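Local coordinates for ABC transporter binding protein AcbH (Actinoplanes, PDB 3OO8), which serves as the extracellular solute-binding protein of an ABC transporter and binds beta-D-galactopyranose, at residues A86-A90 and G91-Q95; Q369-E372 and R373-P377. The protein carries 2 engineered substitutions. One frame throughout, in Å; residues are numbered along the deposited sequence.

Contact 1: A86-A90 and G91-Q95; sequences ATWFA and GYRLQ
The carbonyl of F89 and the backbone N of G91 approach where strand 85-89 turns into helix 92-99, a tight corner built round an N-cap glycine. At the backbone angles of G91 a beta carbon would run into the carbonyl oxygen of A90, while its own G91 O takes Q95 N at 3.3 Å to begin the helix. R93 then returns toward the strand. Its chain kinks at chi3 (-90°) and lays one guanidinium face against the indole rim of W88, R93 NE to W88 CZ2 being 3.8 Å; the two planes stand 77° apart, so the ring meets the cation with its edge. The indole has a face turned to F89 CE2, offset toward the rim. L94 CB lies 3.7 Å from F89 O and faces W88 CD1 at 4.3 Å, and L94 CD2 reaches A90 CA at 4.1 Å. Beside it one water joins strand to helix, donating to F89 O (2.8 Å) and accepting from L94 N (2.9 Å) and, weakly, from W88 NE1. Cut back to an alanine, W88 would probably leave a gap under the R93 guanidinium, letting it turn, and deprive the water of its weak third link. The cation of R93, a beta-D-galactose residue, thus depends on an indole edge for support on one face, and strand end and first helical turn are tied through water instead of a direct backbone bond.

Contact 2: Q369-E372 and R373-P377; sequences QFME and RDTVP. Engineered in segment 369-372: E372 (natural residue Asp).
With its CG beside the backbone N (chi1 -80°), D374 swings its carboxylate back to Q369, where D374 OD2 takes Q369 N on its syn side at 2.8 Å. The bond is nearly straight (173°), although the donor stands 33° out of the carboxylate plane. D374 OD1 rests against Q369 CB at 3.6 Å. R373 also sets CG beside its N, but runs extended from there, and its CD passes 3.5 Å from Q369 O, a buried carbonyl with no polar partner. Beyond, R373 NH1 gives a bond to a water lying close to Q369 OE1; the stronger partners are D301, in a salt bridge with R373, and T300 N for the glutamine. Two amides grip F370 O: R373 N (2.9 Å) from above the carbonyl plane and D374 N (3.0 Å) within it. T375 N binds M371 O at 3.2 Å, and the M371 and T375 side chains lie side by side. A second water donates to both E372 O and T375 O. This single helical turn, opened by F370 as N-cap, belongs to the beta-D-galactose site: it carries R373 and the engineered E372, aspartate in nature, and a glycerol accepts a bond from R373 NE.

How the contacts relate
Both contacts are largely buried, and each supplies residues to the beta-D-galactose site, R93 from contact 1 and R373 with position 372 from contact 2. Their elements differ: contact 1 turns a strand of the large mixed sheet into a helix, whereas contact 2 is a short helical turn following strand 366-368 of a separate two-stranded parallel sheet. In contact 1 an indole edge under a guanidinium and one bridging water join the segments; in contact 2 backbone bonds and a carboxylate do so directly. The two meet, for Y92 N lies 2.8 Å from R373 O, a probable hydrogen bond, and R373 makes a cation-pi contact with F89, so ring and charge from distant parts of the sequence share one pocket.

Contact 1: A86-A90 and G91-Q95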
ATOM      1  N   ALA A  86      -1.910  19.053  -6.202  1.00  9.63           N
ATOM      2  CA  ALA A  86      -2.268  17.863  -6.964  1.00  9.92           C
ATOM      3  C   ALA A  86      -2.363  16.578  -6.142  1.00  8.58           C
ATOM      4  O   ALA A  86      -1.755  16.428  -5.110  1.00 10.56           O
ATOM      5  CB  ALA A  86      -1.274  17.678  -8.150  1.00 12.70           C
ATOM      6  N   THR A  87      -3.169  15.651  -6.608  1.00  9.97           N
ATOM      7  CA  THR A  87      -3.207  14.345  -6.025  1.00  8.93           C
ATOM      8  C   THR A  87      -1.965  13.527  -6.350  1.00 10.21           C
ATOM      9  O   THR A  87      -1.539  13.484  -7.498  1.00 12.15           O
ATOM     10  CB  THR A  87      -4.356  13.560  -6.656  1.00  8.50           C
ATOM     11  OG1 THR A  87      -4.290  13.646  -8.093  1.00 11.69           O
ATOM     12  CG2 THR A  87      -5.703  14.133  -6.178  1.00 10.83           C
ATOM     13  N   TRP A  88      -1.397  12.860  -5.353  1.00  8.66           N
ATOM     14  CA  TRP A  88      -0.309  11.930  -5.649  1.00  9.53           C
ATOM     15  C   TRP A  88      -0.291  10.863  -4.552  1.00 11.56           C
ATOM     16  O   TRP A  88      -1.305  10.607  -3.918  1.00 11.70           O
ATOM     17  CB  TRP A  88       1.053  12.658  -5.825  1.00  9.98           C
ATOM     18  CG  TRP A  88       2.055  11.774  -6.525  1.00 11.49           C
ATOM     19  CD1 TRP A  88       3.254  11.320  -6.033  1.00 12.02           C
ATOM     20  CD2 TRP A  88       1.910  11.192  -7.827  1.00 12.21           C
ATOM     21  NE1 TRP A  88       3.850  10.489  -6.951  1.00 12.73           N
ATOM     22  CE2 TRP A  88       3.051  10.384  -8.054  1.00 11.84           C
ATOM     23  CE3 TRP A  88       0.921  11.252  -8.814  1.00 14.68           C
ATOM     24  CZ2 TRP A  88       3.219   9.638  -9.233  1.00 14.25           C
ATOM     25  CZ3 TRP A  88       1.114  10.521 -10.016  1.00 10.61           C
ATOM     26  CH2 TRP A  88       2.249   9.732 -10.190  1.00 12.16           C
ATOM     27  N   PHE A  89       0.860  10.255  -4.289  1.00 11.25           N
ATOM     28  CA  PHE A  89       0.911   9.211  -3.252  1.00 10.54           C
ATOM     29  C   PHE A  89       2.361   8.991  -2.840  1.00 11.04           C
ATOM     30  O   PHE A  89       3.297   9.373  -3.561  1.00 11.72           O
ATOM     31  CB  PHE A  89       0.301   7.915  -3.811  1.00  9.82           C
ATOM     32  CG  PHE A  89       0.775   7.575  -5.205  1.00 10.93           C
ATOM     33  CD1 PHE A  89       1.977   6.887  -5.424  1.00 13.76           C
ATOM     34  CD2 PHE A  89       0.004   7.927  -6.301  1.00 19.13           C
ATOM     35  CE1 PHE A  89       2.392   6.561  -6.713  1.00 13.16           C
ATOM     36  CE2 PHE A  89       0.423   7.622  -7.581  1.00 18.13           C
ATOM     37  CZ  PHE A  89       1.609   6.956  -7.794  1.00 17.04           C
ATOM     38  N   ALA A  90       2.544   8.386  -1.673  1.00  9.19           N
ATOM     39  CA  ALA A  90       3.872   8.111  -1.153  1.00  9.84           C
ATOM     40  C   ALA A  90       4.650   7.142  -2.053  1.00 10.88           C
ATOM     41  O   ALA A  90       4.068   6.347  -2.812  1.00 10.06           O
ATOM     42  CB  ALA A  90       3.780   7.584   0.309  1.00  9.17           C
ATOM     43  N   GLY A  91       5.975   7.210  -1.956  1.00 11.67           N
ATOM     44  CA  GLY A  91       6.799   6.203  -2.625  1.00 12.79           C
ATOM     45  C   GLY A  91       7.941   6.791  -3.410  1.00 12.32           C
ATOM     46  O   GLY A  91       8.386   7.933  -3.161  1.00 13.27           O
ATOM     47  N   TYR A  92       8.448   5.959  -4.328  1.00 11.47           N
ATOM     48  CA  TYR A  92       9.635   6.314  -5.088  1.00 12.21           C
ATOM     49  C   TYR A  92       9.490   7.601  -5.880  1.00 13.59           C
ATOM     50  O   TYR A  92      10.367   8.468  -5.821  1.00 15.41           O
ATOM     51  CB  TYR A  92       9.978   5.153  -6.025  1.00 11.65           C
ATOM     52  CG  TYR A  92      11.311   5.322  -6.724  1.00 13.12           C
ATOM     53  CD1 TYR A  92      12.453   4.696  -6.215  1.00 15.33           C
ATOM     54  CD2 TYR A  92      11.435   6.131  -7.842  1.00 18.02           C
ATOM     55  CE1 TYR A  92      13.692   4.821  -6.843  1.00 15.98           C
ATOM     56  CE2 TYR A  92      12.677   6.290  -8.468  1.00 16.21           C
ATOM     57  CZ  TYR A  92      13.788   5.626  -7.961  1.00 19.28           C
ATOM     58  OH  TYR A  92      15.020   5.786  -8.582  1.00 21.83           O
ATOM     59  N   ARG A  93       8.379   7.729  -6.594  1.00 14.02           N
ATOM     60  CA  ARG A  93       8.182   8.898  -7.468  1.00 13.05           C
ATOM     61  C   ARG A  93       8.052  10.209  -6.690  1.00 13.77           C
ATOM     62  O   ARG A  93       8.640  11.244  -7.074  1.00 13.84           O
ATOM     63  CB  ARG A  93       7.042   8.637  -8.434  1.00 15.40           C
ATOM     64  CG  ARG A  93       7.445   7.579  -9.455  1.00 20.33           C
ATOM     65  CD  ARG A  93       6.737   7.785 -10.762  1.00 32.17           C
ATOM     66  NE  ARG A  93       5.466   7.068 -10.796  1.00 33.20           N
ATOM     67  CZ  ARG A  93       4.628   7.105 -11.825  1.00 35.48           C
ATOM     68  NH1 ARG A  93       3.498   6.407 -11.786  1.00 27.90           N
ATOM     69  NH2 ARG A  93       4.927   7.848 -12.886  1.00 30.28           N
ATOM     70  N   LEU A  94       7.356  10.168  -5.551  1.00 12.94           N
ATOM     71  CA  LEU A  94       7.281  11.360  -4.703  1.00 12.60           C
ATOM     72  C   LEU A  94       8.701  11.814  -4.403  1.00 14.28           C
ATOM     73  O   LEU A  94       9.035  13.001  -4.531  1.00 14.60           O
ATOM     74  CB  LEU A  94       6.613  11.030  -3.361  1.00 11.81           C
ATOM     75  CG  LEU A  94       6.633  12.141  -2.291  1.00 14.72           C
ATOM     76  CD1 LEU A  94       5.779  13.320  -2.780  1.00 10.82           C
ATOM     77  CD2 LEU A  94       6.066  11.623  -0.957  1.00 15.88           C
ATOM     78  N   GLN A  95       9.534  10.875  -3.952  1.00 12.39           N
ATOM     79  CA  GLN A  95      10.901  11.257  -3.596  1.00 15.51           C
ATOM     80  C   GLN A  95      11.730  11.690  -4.806  1.00 16.25           C
ATOM     81  O   GLN A  95      12.580  12.574  -4.678  1.00 17.93           O
ATOM     82  CB  GLN A  95      11.592  10.160  -2.777  1.00 14.68           C
ATOM     83  CG  GLN A  95      10.885   9.926  -1.427  1.00 12.42           C
ATOM     84  CD  GLN A  95      11.685   9.133  -0.454  1.00 16.67           C
ATOM     85  OE1 GLN A  95      12.318   8.147  -0.822  1.00 17.19           O
ATOM     86  NE2 GLN A  95      11.695   9.572   0.808  1.00 16.04           N
TER
HETATM   87  O   HOH W   1       5.185   8.257  -5.318  1.00 11.88           O

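Contact 2: Q369-E372 and R373-P377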
ATOM      1  N   GLN A 369       4.796   0.916   0.621  1.00 10.32           N
ATOM      2  CA  GLN A 369       3.706   1.411  -0.226  1.00  8.94           C
ATOM      3  C   GLN A 369       3.339   0.442  -1.342  1.00 12.20           C
ATOM      4  O   GLN A 369       2.642   0.854  -2.276  1.00 12.32           O
ATOM      5  CB  GLN A 369       4.174   2.692  -0.912  1.00  9.85           C
ATOM      6  CG  GLN A 369       4.588   3.793   0.066  1.00  8.67           C
ATOM      7  CD  GLN A 369       3.465   4.138   1.055  1.00 12.98           C
ATOM      8  OE1 GLN A 369       2.324   4.355   0.662  1.00 12.75           O
ATOM      9  NE2 GLN A 369       3.803   4.233   2.339  1.00 15.05           N
ATOM     10  N   PHE A 370       3.794  -0.810  -1.203  1.00 10.35           N
ATOM     11  CA  PHE A 370       3.667  -1.890  -2.224  1.00 10.77           C
ATOM     12  C   PHE A 370       4.757  -1.719  -3.272  1.00 11.93           C
ATOM     13  O   PHE A 370       5.140  -0.604  -3.597  1.00 11.41           O
ATOM     14  CB  PHE A 370       2.261  -1.961  -2.843  1.00 12.09           C
ATOM     15  CG  PHE A 370       2.047  -3.179  -3.716  1.00 11.61           C
ATOM     16  CD1 PHE A 370       1.927  -4.458  -3.166  1.00 10.28           C
ATOM     17  CD2 PHE A 370       1.917  -3.020  -5.089  1.00 11.82           C
ATOM     18  CE1 PHE A 370       1.706  -5.570  -3.996  1.00 11.97           C
ATOM     19  CE2 PHE A 370       1.698  -4.132  -5.906  1.00 13.25           C
ATOM     20  CZ  PHE A 370       1.596  -5.395  -5.351  1.00 10.90           C
ATOM     21  N   MET A 371       5.275  -2.831  -3.776  1.00  9.39           N
ATOM     22  CA  MET A 371       6.426  -2.752  -4.686  1.00  9.58           C
ATOM     23  C   MET A 371       6.222  -1.813  -5.867  1.00 10.72           C
ATOM     24  O   MET A 371       7.139  -1.086  -6.254  1.00 11.07           O
ATOM     25  CB  MET A 371       6.820  -4.150  -5.172  1.00 11.17           C
ATOM     26  CG  MET A 371       8.150  -4.095  -5.944  1.00 13.31           C
ATOM     27  SD  MET A 371       8.595  -5.690  -6.694  1.00 12.90           S
ATOM     28  CE  MET A 371       8.840  -6.713  -5.234  1.00 13.49           C
ATOM     29  N   GLU A 372       5.020  -1.794  -6.426  1.00 10.84           N
ATOM     30  CA  GLU A 372       4.744  -0.925  -7.571  1.00 13.10           C
ATOM     31  C   GLU A 372       4.921   0.578  -7.324  1.00 11.86           C
ATOM     32  O   GLU A 372       5.080   1.352  -8.289  1.00 14.14           O
ATOM     33  CB  GLU A 372       3.345  -1.194  -8.086  1.00 15.33           C
ATOM     34  CG  GLU A 372       3.227  -2.542  -8.723  1.00 20.23           C
ATOM     35  CD  GLU A 372       3.253  -2.487 -10.214  1.00 31.75           C
ATOM     36  OE1 GLU A 372       4.006  -1.655 -10.799  1.00 27.74           O
ATOM     37  OE2 GLU A 372       2.478  -3.290 -10.788  1.00 31.55           O
ATOM     38  N   ARG A 373       4.873   0.989  -6.060  1.00  9.97           N
ATOM     39  CA  ARG A 373       5.050   2.394  -5.701  1.00 10.25           C
ATOM     40  C   ARG A 373       6.376   2.633  -5.019  1.00 13.39           C
ATOM     41  O   ARG A 373       6.870   3.768  -5.023  1.00 12.90           O
ATOM     42  CB  ARG A 373       3.903   2.848  -4.781  1.00 11.21           C
ATOM     43  CG  ARG A 373       2.562   2.867  -5.473  1.00 11.98           C
ATOM     44  CD  ARG A 373       1.492   3.356  -4.504  1.00 17.19           C
ATOM     45  NE  ARG A 373       0.218   3.598  -5.185  1.00 23.92           N
ATOM     46  CZ  ARG A 373      -0.807   4.242  -4.619  1.00 21.43           C
ATOM     47  NH1 ARG A 373      -0.681   4.699  -3.393  1.00 12.33           N
ATOM     48  NH2 ARG A 373      -1.938   4.458  -5.289  1.00 21.86           N
ATOM     49  N   ASP A 374       6.994   1.593  -4.455  1.00 11.06           N
ATOM     50  CA  ASP A 374       8.273   1.822  -3.764  1.00  9.20           C
ATOM     51  C   ASP A 374       9.502   1.777  -4.675  1.00 10.05           C
ATOM     52  O   ASP A 374      10.579   2.251  -4.292  1.00 11.51           O
ATOM     53  CB  ASP A 374       8.467   0.844  -2.588  1.00  8.50           C
ATOM     54  CG  ASP A 374       7.702   1.272  -1.342  1.00 12.28           C
ATOM     55  OD1 ASP A 374       7.740   2.492  -1.033  1.00 13.04           O
ATOM     56  OD2 ASP A 374       7.166   0.372  -0.667  1.00 12.27           O
ATOM     57  N   THR A 375       9.355   1.165  -5.840  1.00 11.24           N
ATOM     58  CA  THR A 375      10.439   1.146  -6.826  1.00 13.86           C
ATOM     59  C   THR A 375       9.917   1.805  -8.094  1.00 16.91           C
ATOM     60  O   THR A 375       8.762   2.265  -8.148  1.00 15.98           O
ATOM     61  CB  THR A 375      10.979  -0.295  -7.098  1.00 13.36           C
ATOM     62  OG1 THR A 375      12.210  -0.206  -7.838  1.00 15.21           O
ATOM     63  CG2 THR A 375       9.974  -1.153  -7.865  1.00 15.05           C
ATOM     64  N   VAL A 376      10.756   1.904  -9.119  1.00 18.74           N
ATOM     65  CA  VAL A 376      10.226   2.435 -10.369  1.00 18.87           C
ATOM     66  C   VAL A 376       9.390   1.418 -11.126  1.00 18.81           C
ATOM     67  O   VAL A 376       9.592   0.205 -11.012  1.00 16.70           O
ATOM     68  CB  VAL A 376      11.302   3.038 -11.284  1.00 23.03           C
ATOM     69  CG1 VAL A 376      12.244   3.938 -10.491  1.00 25.28           C
ATOM     70  CG2 VAL A 376      12.071   1.948 -11.966  1.00 21.04           C
ATOM     71  N   PRO A 377       8.421   1.897 -11.912  1.00 17.77           N
ATOM     72  CA  PRO A 377       7.542   0.966 -12.593  1.00 19.55           C
ATOM     73  C   PRO A 377       8.228  -0.130 -13.404  1.00 18.34           C
ATOM     74  O   PRO A 377       7.790  -1.284 -13.370  1.00 17.62           O
ATOM     75  CB  PRO A 377       6.697   1.883 -13.474  1.00 19.57           C
ATOM     76  CG  PRO A 377       6.581   3.130 -12.625  1.00 23.75           C
ATOM     77  CD  PRO A 377       7.929   3.292 -11.995  1.00 20.71           C
TER
HETATM   78  O   HOH W   2       1.750   5.128  -1.930  1.00 13.97           O
HETATM   79  O   HOH W   3       6.514   3.493  -8.894  1.00 25.72           O